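Uncharacterized protein (Anabaena variabilis, PDB 3OT2) is of uncharacterised function but, as a Uma2 (DUF820) family member of the PDDEXK clan, is probably a nuclease. Local coordinates at residues R61-F66 with P169-E174; V56-R61 with F85-I90. All coordinates share one frame; numbering follows the deposited sequence.

Interaction 1 (R61-F66 with P169-E174); sequences RIARAF and PSFASE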
loop_
_atom_site.group_PDB
_atom_site.type_symbol
_atom_site.label_atom_id
_atom_site.label_comp_id
_atom_site.label_asym_id
_atom_site.label_seq_id
_atom_site.Cartn_x
_atom_site.Cartn_y
_atom_site.Cartn_z
ATOM N N ARG A 61 -17.785 25.738 -10.368
ATOM C CA ARG A 61 -16.768 26.189 -9.408
ATOM C C ARG A 61 -16.848 25.404 -8.087
ATOM O O ARG A 61 -16.818 25.989 -7.000
ATOM C CB ARG A 61 -16.854 27.718 -9.156
ATOM C CG ARG A 61 -16.546 28.578 -10.391
ATOM C CD ARG A 61 -16.387 30.056 -10.063
ATOM N NE ARG A 61 -17.502 30.544 -9.259
ATOM C CZ ARG A 61 -17.451 31.574 -8.417
ATOM N NH1 ARG A 61 -16.330 32.276 -8.281
ATOM N NH2 ARG A 61 -18.516 31.908 -7.706
ATOM N N ILE A 62 -16.971 24.084 -8.191
ATOM C CA ILE A 62 -17.004 23.170 -7.035
ATOM C C ILE A 62 -15.550 22.932 -6.566
ATOM O O ILE A 62 -15.226 23.071 -5.377
ATOM C CB ILE A 62 -17.725 21.832 -7.389
ATOM C CG1 ILE A 62 -19.220 22.085 -7.690
ATOM C CG2 ILE A 62 -17.553 20.789 -6.251
ATOM C CD1 ILE A 62 -19.907 21.006 -8.513
ATOM N N ALA A 63 -14.687 22.559 -7.516
ATOM C CA ALA A 63 -13.282 22.254 -7.256
ATOM C C ALA A 63 -12.482 22.381 -8.528
ATOM O O ALA A 63 -13.063 22.593 -9.594
ATOM C CB ALA A 63 -13.144 20.826 -6.704
ATOM N N ARG A 64 -11.163 22.206 -8.428
ATOM C CA ARG A 64 -10.267 22.235 -9.587
ATOM C C ARG A 64 -9.163 21.196 -9.408
ATOM O O ARG A 64 -8.546 21.117 -8.324
ATOM C CB ARG A 64 -9.674 23.636 -9.811
ATOM C CG ARG A 64 -8.834 23.724 -11.098
ATOM C CD ARG A 64 -8.627 25.130 -11.576
ATOM N NE ARG A 64 -7.695 25.122 -12.711
ATOM C CZ ARG A 64 -7.317 26.205 -13.386
ATOM N NH1 ARG A 64 -7.801 27.400 -13.067
ATOM N NH2 ARG A 64 -6.465 26.098 -14.396
ATOM N N ALA A 65 -8.941 20.383 -10.469
ATOM C CA ALA A 65 -7.889 19.381 -10.534
ATOM C C ALA A 65 -6.683 19.990 -11.251
ATOM O O ALA A 65 -6.837 20.590 -12.313
ATOM C CB ALA A 65 -8.378 18.141 -11.267
ATOM N N PHE A 66 -5.497 19.848 -10.657
ATOM C CA PHE A 66 -4.242 20.388 -11.183
ATOM C C PHE A 66 -3.244 19.290 -11.442
ATOM O O PHE A 66 -3.099 18.379 -10.630
ATOM C CB PHE A 66 -3.614 21.384 -10.187
ATOM C CG PHE A 66 -4.481 22.530 -9.756
ATOM C CD1 PHE A 66 -4.515 23.706 -10.492
ATOM C CD2 PHE A 66 -5.254 22.441 -8.602
ATOM C CE1 PHE A 66 -5.315 24.762 -10.087
ATOM C CE2 PHE A 66 -6.067 23.492 -8.207
ATOM C CZ PHE A 66 -6.086 24.651 -8.945
ATOM N N PRO A 169 -14.622 11.696 -3.682
ATOM C CA PRO A 169 -15.088 12.534 -2.553
ATOM C C PRO A 169 -16.486 13.072 -2.846
ATOM O O PRO A 169 -16.875 13.152 -4.017
ATOM C CB PRO A 169 -14.052 13.659 -2.481
ATOM C CG PRO A 169 -12.923 13.229 -3.335
ATOM C CD PRO A 169 -13.472 12.304 -4.368
ATOM N N SER A 170 -17.267 13.386 -1.803
ATOM C CA SER A 170 -18.656 13.801 -2.011
ATOM C C SER A 170 -18.770 15.076 -2.895
ATOM O O SER A 170 -19.736 15.168 -3.663
ATOM C CB SER A 170 -19.397 13.964 -0.686
ATOM O OG SER A 170 -18.766 14.941 0.123
ATOM N N PHE A 171 -17.772 15.994 -2.880
ATOM C CA PHE A 171 -17.874 17.172 -3.761
ATOM C C PHE A 171 -17.837 16.748 -5.251
ATOM O O PHE A 171 -18.338 17.490 -6.093
ATOM C CB PHE A 171 -16.763 18.209 -3.480
ATOM C CG PHE A 171 -15.348 17.762 -3.819
ATOM C CD1 PHE A 171 -14.857 17.865 -5.123
ATOM C CD2 PHE A 171 -14.487 17.295 -2.820
ATOM C CE1 PHE A 171 -13.540 17.496 -5.423
ATOM C CE2 PHE A 171 -13.146 16.973 -3.118
ATOM C CZ PHE A 171 -12.693 17.055 -4.416
ATOM N N ALA A 172 -17.241 15.569 -5.570
ATOM C CA ALA A 172 -17.154 15.076 -6.939
ATOM C C ALA A 172 -18.131 13.902 -7.204
ATOM O O ALA A 172 -17.965 13.186 -8.193
ATOM C CB ALA A 172 -15.708 14.632 -7.220
ATOM N N SER A 173 -19.168 13.734 -6.357
ATOM C CA SER A 173 -20.122 12.607 -6.419
ATOM C C SER A 173 -20.820 12.428 -7.783
ATOM O O SER A 173 -21.302 11.328 -8.046
ATOM C CB SER A 173 -21.175 12.718 -5.322
ATOM O OG SER A 173 -22.042 13.806 -5.576
ATOM N N GLU A 174 -20.866 13.467 -8.646
ATOM C CA GLU A 174 -21.465 13.324 -9.990
ATOM C C GLU A 174 -20.556 12.502 -10.926
ATOM O O GLU A 174 -21.014 12.048 -11.974
ATOM C CB GLU A 174 -21.757 14.688 -10.612
ATOM C CG GLU A 174 -22.921 15.386 -9.935
ATOM C CD GLU A 174 -24.216 14.591 -9.964
ATOM O OE1 GLU A 174 -24.678 14.242 -11.072
ATOM O OE2 GLU A 174 -24.709 14.225 -8.875
#
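The phenyl ring of F171 reaches across to the start of strand 63-67, where the methyl of A63 meets its CD1-CE1 side and, just before the strand, one branch of I62 comes to its root. A63 CB sits 3.6 Å from F171 CE1, approaching the ring obliquely. On I62 the CG2 methyl does the touching: it lies 3.9 Å from F171 CB and only 3.4 Å from the F171 carbonyl O, so the branch spans both the root of the phenylalanine and its main chain. That methyl stands anti to the I62 backbone N, with chi1 at -66° putting CG1 beside that N.

F171 belongs to a short 3-10 segment in the loop between strand 157-159 and helix 179-183, a turn fastened by the bond from A172 N to P169 O (2.9 Å). Strand 63-67 is an edge strand of the mixed sheet of this PDDEXK-clan fold, and the ring also touches V84 and I86 of strand 82-86 and W108 of strand 108-112. With chi1 at 67°, CG is placed between the backbone N and the carbonyl carbon of F171, and the ring extends from there toward A63. A63 is buried, with V57 of helix 40-57 also in contact with its methyl.

Interaction 2 (V56-R61 with F85-I90); sequences VVKPQR and FIWSRI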
loop_
_atom_site.group_PDB
_atom_site.type_symbol
_atom_site.label_atom_id
_atom_site.label_comp_id
_atom_site.label_asym_id
_atom_site.label_seq_id
_atom_site.Cartn_x
_atom_site.Cartn_y
_atom_site.Cartn_z
ATOM N N VAL A 56 -16.439 17.617 -14.483
ATOM C CA VAL A 56 -17.434 17.425 -13.419
ATOM C C VAL A 56 -17.387 18.562 -12.370
ATOM O O VAL A 56 -18.451 19.056 -11.986
ATOM C CB VAL A 56 -17.261 16.018 -12.755
ATOM C CG1 VAL A 56 -18.167 15.853 -11.519
ATOM C CG2 VAL A 56 -17.547 14.906 -13.760
ATOM N N VAL A 57 -16.202 18.988 -11.913
ATOM C CA VAL A 57 -16.148 19.970 -10.813
ATOM C C VAL A 57 -15.861 21.438 -11.200
ATOM O O VAL A 57 -16.191 22.320 -10.408
ATOM C CB VAL A 57 -15.154 19.533 -9.702
ATOM C CG1 VAL A 57 -15.630 18.250 -9.022
ATOM C CG2 VAL A 57 -13.712 19.404 -10.226
ATOM N N LYS A 58 -15.214 21.711 -12.344
ATOM C CA LYS A 58 -14.849 23.084 -12.691
ATOM C C LYS A 58 -16.032 23.954 -13.176
ATOM O O LYS A 58 -16.067 25.099 -12.725
ATOM C CB LYS A 58 -13.717 23.120 -13.733
ATOM C CG LYS A 58 -12.595 24.083 -13.385
ATOM C CD LYS A 58 -11.433 23.988 -14.373
ATOM C CE LYS A 58 -11.638 24.937 -15.511
ATOM N NZ LYS A 58 -10.461 24.966 -16.400
ATOM N N PRO A 59 -16.999 23.504 -14.040
ATOM C CA PRO A 59 -18.060 24.435 -14.503
ATOM C C PRO A 59 -18.834 25.172 -13.395
ATOM O O PRO A 59 -19.026 26.375 -13.533
ATOM C CB PRO A 59 -19.010 23.534 -15.292
ATOM C CG PRO A 59 -18.143 22.414 -15.784
ATOM C CD PRO A 59 -17.127 22.185 -14.704
ATOM N N GLN A 60 -19.237 24.492 -12.311
ATOM C CA GLN A 60 -19.993 25.140 -11.235
ATOM C C GLN A 60 -19.091 25.610 -10.097
ATOM O O GLN A 60 -19.575 25.892 -8.997
ATOM C CB GLN A 60 -21.081 24.225 -10.698
ATOM C CG GLN A 60 -22.139 23.956 -11.735
ATOM C CD GLN A 60 -22.855 22.700 -11.389
ATOM O OE1 GLN A 60 -23.960 22.725 -10.845
ATOM N NE2 GLN A 60 -22.197 21.567 -11.610
ATOM N N ARG A 61 -17.785 25.738 -10.368
ATOM C CA ARG A 61 -16.768 26.189 -9.408
ATOM C C ARG A 61 -16.848 25.404 -8.087
ATOM O O ARG A 61 -16.818 25.989 -7.000
ATOM C CB ARG A 61 -16.854 27.718 -9.156
ATOM C CG ARG A 61 -16.546 28.578 -10.391
ATOM C CD ARG A 61 -16.387 30.056 -10.063
ATOM N NE ARG A 61 -17.502 30.544 -9.259
ATOM C CZ ARG A 61 -17.451 31.574 -8.417
ATOM N NH1 ARG A 61 -16.330 32.276 -8.281
ATOM N NH2 ARG A 61 -18.516 31.908 -7.706
ATOM N N PHE A 85 -8.500 20.440 -5.398
ATOM C CA PHE A 85 -8.845 21.342 -4.282
ATOM C C PHE A 85 -10.235 21.876 -4.453
ATOM O O PHE A 85 -10.557 22.337 -5.545
ATOM C CB PHE A 85 -7.870 22.549 -4.244
ATOM C CG PHE A 85 -6.469 22.232 -3.788
ATOM C CD1 PHE A 85 -5.513 21.790 -4.687
ATOM C CD2 PHE A 85 -6.096 22.407 -2.460
ATOM C CE1 PHE A 85 -4.222 21.495 -4.263
ATOM C CE2 PHE A 85 -4.793 22.135 -2.042
ATOM C CZ PHE A 85 -3.866 21.680 -2.946
ATOM N N ILE A 86 -11.044 21.880 -3.371
ATOM C CA ILE A 86 -12.383 22.475 -3.385
ATOM C C ILE A 86 -12.158 23.993 -3.547
ATOM O O ILE A 86 -11.068 24.491 -3.193
ATOM C CB ILE A 86 -13.266 22.083 -2.165
ATOM C CG1 ILE A 86 -12.742 22.707 -0.833
ATOM C CG2 ILE A 86 -13.417 20.541 -2.095
ATOM C CD1 ILE A 86 -13.623 22.462 0.430
ATOM N N TRP A 87 -13.147 24.709 -4.131
ATOM C CA TRP A 87 -12.986 26.110 -4.486
ATOM C C TRP A 87 -12.550 26.986 -3.328
ATOM O O TRP A 87 -11.622 27.766 -3.517
ATOM C CB TRP A 87 -14.264 26.680 -5.108
ATOM C CG TRP A 87 -13.979 27.606 -6.257
ATOM C CD1 TRP A 87 -13.976 28.971 -6.225
ATOM C CD2 TRP A 87 -13.588 27.231 -7.591
ATOM N NE1 TRP A 87 -13.624 29.467 -7.461
ATOM C CE2 TRP A 87 -13.388 28.419 -8.318
ATOM C CE3 TRP A 87 -13.363 26.004 -8.236
ATOM C CZ2 TRP A 87 -13.010 28.416 -9.675
ATOM C CZ3 TRP A 87 -13.006 26.005 -9.578
ATOM C CH2 TRP A 87 -12.854 27.201 -10.288
ATOM N N SER A 88 -13.172 26.839 -2.132
ATOM C CA SER A 88 -12.867 27.655 -0.939
ATOM C C SER A 88 -11.422 27.479 -0.435
ATOM O O SER A 88 -10.928 28.340 0.283
ATOM C CB SER A 88 -13.839 27.327 0.191
ATOM O OG SER A 88 -13.715 25.975 0.610
ATOM N N ARG A 89 -10.758 26.368 -0.793
ATOM C CA ARG A 89 -9.393 26.068 -0.342
ATOM C C ARG A 89 -8.318 26.430 -1.380
ATOM O O ARG A 89 -7.141 26.336 -1.053
ATOM C CB ARG A 89 -9.276 24.577 0.055
ATOM C CG ARG A 89 -10.000 24.287 1.369
ATOM C CD ARG A 89 -9.767 22.859 1.810
ATOM N NE ARG A 89 -8.472 22.693 2.476
ATOM C CZ ARG A 89 -7.460 21.996 1.985
ATOM N NH1 ARG A 89 -7.560 21.412 0.797
ATOM N NH2 ARG A 89 -6.331 21.887 2.667
ATOM N N ILE A 90 -8.696 26.886 -2.594
ATOM C CA ILE A 90 -7.703 27.268 -3.610
ATOM C C ILE A 90 -7.074 28.620 -3.170
ATOM O O ILE A 90 -7.802 29.601 -3.078
ATOM C CB ILE A 90 -8.304 27.324 -5.050
ATOM C CG1 ILE A 90 -8.798 25.938 -5.516
ATOM C CG2 ILE A 90 -7.275 27.905 -6.059
ATOM C CD1 ILE A 90 -9.711 25.926 -6.726
HETATM O O HOH W 1 -13.260 31.993 -8.918
#
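A Schellman motif closes helix 40-57, and its C-prime residue, R61, packs against W87. The positive phi of R61 goes with the reversal of the chain: R61 N bonds back to K58 O at 3.0 Å, and I62 N to V57 O. R61 then lays its aliphatic stem across one face of the indole, while R61 O lies 3.3 Å from W87 CB. The arginine CB stands over the centre of the six-membered ring, 3.7 Å from the centroid and 15° off the normal, a CH-pi contact; CG follows at 3.6 Å from W87 CZ2. Stem and indole cross at about a right angle. The chain bends about the CG-CD bond (chi3 -50°), bringing the guanidinium round toward the pyrrole side of W87, its plane turned 62° from that of the indole. There a water accepts from both R61 NH1 (3.1 Å) and W87 NE1 (2.9 Å), lying in the plane of each group at its edge, and so ties together two donors that do not bond to each other. At the other end of the indole, K58 CG comes to the ring edge, 4.3 Å from W87 CZ3. I90 CD1 packs on the face opposite R61, offset toward the rim, so the indole lies between an arginine stem and an isoleucine methyl. An alanine in place of W87 would probably leave the R61 stem without its aromatic floor, open a gap beside I90 and leave the bridging water without its indole partner, the guanidinium being freer to turn. W87 follows strand 82-86 in a 3-10 turn, and the contact lies at the surface where helix 40-57 hands over to strand 63-67, the sheet neighbour of strand 82-86.

In the fold
Interactions 1 and 2 have centres about 6 Å apart, and both reach the mixed sheet through strands 63-67 and 82-86, which are neighbours in it. R61 lies in a segment of both, though it makes contact only in interaction 2. The backbone of I62 joins them: besides closing the helix end through its N, it brings its O to 2.9 Å from W87 N, a probable hydrogen bond at the start of the pairing between the two strands. One residue on, A63 O packs 3.4 Å from W87 CZ3, while the methyl of A63 serves F171 in interaction 1. None of the residues lining the 1,4-butanediol pocket belongs to either contact.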